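Local coordinates for periplasmic binding protein/LacI transcriptional regulator (Shewanella sp. ANA-3, PDB 5OCP) that binds arabinose in its furanose form, as the periplasmic substrate-binding component of an arabinose ABC transporter, at residues E109-I114 against T272-F276. Residues are numbered along the deposited sequence; the frame is centred on the assembly and turned at random.
Sequences EEGRKI and TGDVF
Lys113 reaches from the helix to the loop 272-274, where its NZ donates to Gly273 O at 2.8 Å, arriving from above the carbonyl plane. The long chain turns at its CG-CD and CD-CE bonds (chi3 92°, chi4 143°), which swings the ammonium onto this carbonyl. NZ also forms a salt bridge with Glu109 OE2 (3.2 Å), on the anti side of the carboxylate, and a long one with Asp274 OD1; water 2 accepts from NZ and donates to OD1. A lysine in place of Glu109 would probably leave the Lys113 ammonium facing a like charge and disturb its hold on the loop. In this two-lobed periplasmic binding protein fold, the contact packs helix 107-121 against the run from one interdomain crossover into edge strand 275-277. Water 1 donates to OE2 of buried Glu110 and accepts from Gly273 N. Ser105 hydrogen-bonds the same OE2, and OE1 salt-bridges Arg143 of the sugar pocket, making Glu110 second-shell. Thr272 OG1 is hydrogen-bonded to Asp106 N. Extended Glu109 lays CD against Thr272 CB (3.8 Å), and the threonine methyl CG2 fits the aliphatic Glu110 CG (3.6 Å). Beta-branched Val275 offers two methyls: CG2 meets Lys113 CB (3.8 Å), CG1 Ile114 CD1 (4.3 Å).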
ATOM      1  N   GLU A 109      -1.875  -5.307  11.026  1.00 12.47           N
ATOM      2  CA  GLU A 109      -3.296  -5.473  11.275  1.00 13.22           C
ATOM      3  C   GLU A 109      -4.026  -5.831   9.970  1.00 12.75           C
ATOM      4  O   GLU A 109      -4.920  -6.684   9.965  1.00 11.64           O
ATOM      5  CB  GLU A 109      -3.930  -4.230  11.919  1.00 16.14           C
ATOM      6  CG  GLU A 109      -5.412  -4.388  12.128  1.00 19.23           C
ATOM      7  CD  GLU A 109      -6.095  -3.167  12.797  1.00 27.09           C
ATOM      8  OE1 GLU A 109      -5.415  -2.346  13.494  1.00 32.83           O
ATOM      9  OE2 GLU A 109      -7.341  -3.031  12.640  1.00 29.71           O
ATOM     10  N   GLU A 110      -3.602  -5.214   8.864  1.00 12.35           N
ATOM     11  CA  GLU A 110      -4.195  -5.519   7.547  1.00 10.94           C
ATOM     12  C   GLU A 110      -3.978  -7.007   7.238  1.00 11.42           C
ATOM     13  O   GLU A 110      -4.925  -7.732   6.890  1.00 11.56           O
ATOM     14  CB  GLU A 110      -3.599  -4.679   6.437  1.00 12.32           C
ATOM     15  CG  GLU A 110      -3.946  -3.209   6.522  1.00 12.29           C
ATOM     16  CD  GLU A 110      -3.097  -2.322   5.627  1.00 14.00           C
ATOM     17  OE1 GLU A 110      -2.166  -2.733   4.915  1.00 14.65           O
ATOM     18  OE2 GLU A 110      -3.358  -1.133   5.645  1.00 14.62           O
ATOM     19  N   GLY A 111      -2.760  -7.478   7.414  1.00 12.47           N
ATOM     20  CA  GLY A 111      -2.418  -8.916   7.205  1.00 12.96           C
ATOM     21  C   GLY A 111      -3.133  -9.852   8.140  1.00 12.34           C
ATOM     22  O   GLY A 111      -3.670 -10.899   7.713  1.00 10.50           O
ATOM     23  N   ARG A 112      -3.282  -9.448   9.400  1.00 10.83           N
ATOM     24  CA  ARG A 112      -4.069 -10.225  10.359  1.00 13.55           C
ATOM     25  C   ARG A 112      -5.555 -10.321   9.956  1.00 12.98           C
ATOM     26  O   ARG A 112      -6.115 -11.412  10.030  1.00 12.99           O
ATOM     27  CB  ARG A 112      -3.942  -9.690  11.789  1.00 15.17           C
ATOM     28  CG  ARG A 112      -2.608  -9.829  12.385  1.00 21.06           C
ATOM     29  CD  ARG A 112      -2.651  -9.710  13.923  1.00 24.82           C
ATOM     30  NE  ARG A 112      -3.162  -8.399  14.386  1.00 30.66           N
ATOM     31  CZ  ARG A 112      -2.429  -7.292  14.481  1.00 30.69           C
ATOM     32  NH1 ARG A 112      -1.149  -7.295  14.177  1.00 26.79           N
ATOM     33  NH2 ARG A 112      -2.984  -6.187  14.920  1.00 34.60           N
ATOM     34  N   LYS A 113      -6.213  -9.197   9.610  1.00 12.02           N
ATOM     35  CA  LYS A 113      -7.645  -9.215   9.283  1.00 14.19           C
ATOM     36  C   LYS A 113      -7.936 -10.061   8.057  1.00 13.02           C
ATOM     37  O   LYS A 113      -8.897 -10.825   8.028  1.00 12.87           O
ATOM     38  CB  LYS A 113      -8.160  -7.775   9.056  1.00 15.14           C
ATOM     39  CG  LYS A 113      -8.312  -6.999  10.368  1.00 21.27           C
ATOM     40  CD  LYS A 113      -8.329  -5.528  10.073  1.00 23.69           C
ATOM     41  CE  LYS A 113      -9.682  -4.994   9.867  1.00 32.97           C
ATOM     42  NZ  LYS A 113      -9.591  -3.633  10.495  1.00 33.43           N
ATOM     43  N   ILE A 114      -7.051  -9.966   7.047  1.00 10.79           N
ATOM     44  CA  ILE A 114      -7.284 -10.740   5.804  1.00 11.65           C
ATOM     45  C   ILE A 114      -6.996 -12.223   6.077  1.00 12.17           C
ATOM     46  O   ILE A 114      -7.723 -13.099   5.591  1.00 13.11           O
ATOM     47  CB  ILE A 114      -6.570 -10.065   4.595  1.00 13.96           C
ATOM     48  CG1 ILE A 114      -7.243 -10.524   3.292  1.00 16.90           C
ATOM     49  CG2 ILE A 114      -5.092 -10.259   4.637  1.00 14.23           C
ATOM     50  CD1 ILE A 114      -8.605  -9.946   3.114  1.00 15.72           C
ATOM     51  N   THR A 272      -6.620   1.907  10.441  1.00 14.52           N
ATOM     52  CA  THR A 272      -6.567   0.790   9.483  1.00 14.71           C
ATOM     53  C   THR A 272      -7.963   0.531   8.947  1.00 16.47           C
ATOM     54  O   THR A 272      -8.957   0.673   9.649  1.00 16.77           O
ATOM     55  CB  THR A 272      -5.919  -0.423  10.164  1.00 16.92           C
ATOM     56  OG1 THR A 272      -4.615  -0.022  10.615  1.00 16.67           O
ATOM     57  CG2 THR A 272      -5.780  -1.644   9.260  1.00 16.01           C
ATOM     58  N   GLY A 273      -8.041   0.143   7.685  1.00 12.95           N
ATOM     59  CA  GLY A 273      -9.299  -0.133   7.052  1.00 15.28           C
ATOM     60  C   GLY A 273      -9.906  -1.478   7.412  1.00 13.31           C
ATOM     61  O   GLY A 273      -9.311  -2.377   8.045  1.00 13.74           O
ATOM     62  N   ASP A 274     -11.087  -1.659   6.809  1.00 15.72           N
ATOM     63  CA  ASP A 274     -11.931  -2.849   7.016  1.00 15.16           C
ATOM     64  C   ASP A 274     -11.788  -3.836   5.834  1.00 13.35           C
ATOM     65  O   ASP A 274     -11.302  -3.480   4.780  1.00 12.85           O
ATOM     66  CB  ASP A 274     -13.406  -2.492   7.134  1.00 18.32           C
ATOM     67  CG  ASP A 274     -13.772  -1.864   8.467  1.00 29.85           C
ATOM     68  OD1 ASP A 274     -12.957  -1.922   9.437  1.00 33.02           O
ATOM     69  OD2 ASP A 274     -14.888  -1.257   8.495  1.00 35.16           O
ATOM     70  N   VAL A 275     -12.171  -5.097   6.109  1.00 14.08           N
ATOM     71  CA  VAL A 275     -12.261  -6.153   5.085  1.00 13.58           C
ATOM     72  C   VAL A 275     -13.575  -5.988   4.284  1.00 12.70           C
ATOM     73  O   VAL A 275     -14.671  -5.926   4.894  1.00 14.07           O
ATOM     74  CB  VAL A 275     -12.280  -7.514   5.761  1.00 14.17           C
ATOM     75  CG1 VAL A 275     -12.370  -8.568   4.727  1.00 15.22           C
ATOM     76  CG2 VAL A 275     -11.028  -7.771   6.543  1.00 16.09           C
ATOM     77  N   PHE A 276     -13.434  -5.945   2.956  1.00 12.41           N
ATOM     78  CA  PHE A 276     -14.553  -5.897   2.042  1.00 11.96           C
ATOM     79  C   PHE A 276     -14.541  -7.182   1.253  1.00 14.06           C
ATOM     80  O   PHE A 276     -13.446  -7.719   0.927  1.00 12.42           O
ATOM     81  CB  PHE A 276     -14.462  -4.725   1.163  1.00 12.91           C
ATOM     82  CG  PHE A 276     -14.720  -3.411   1.882  1.00 13.96           C
ATOM     83  CD1 PHE A 276     -13.741  -2.796   2.617  1.00 13.89           C
ATOM     84  CD2 PHE A 276     -15.945  -2.890   1.927  1.00 16.39           C
ATOM     85  CE1 PHE A 276     -13.980  -1.609   3.302  1.00 15.32           C
ATOM     86  CE2 PHE A 276     -16.220  -1.679   2.607  1.00 16.96           C
ATOM     87  CZ  PHE A 276     -15.231  -1.074   3.305  1.00 15.54           C
TER
HETATM   88  O   HOH W   1      -5.822   0.002   5.899  1.00 13.79           O
HETATM   89  O   HOH W   2     -11.994  -3.029  11.622  1.00 29.82           O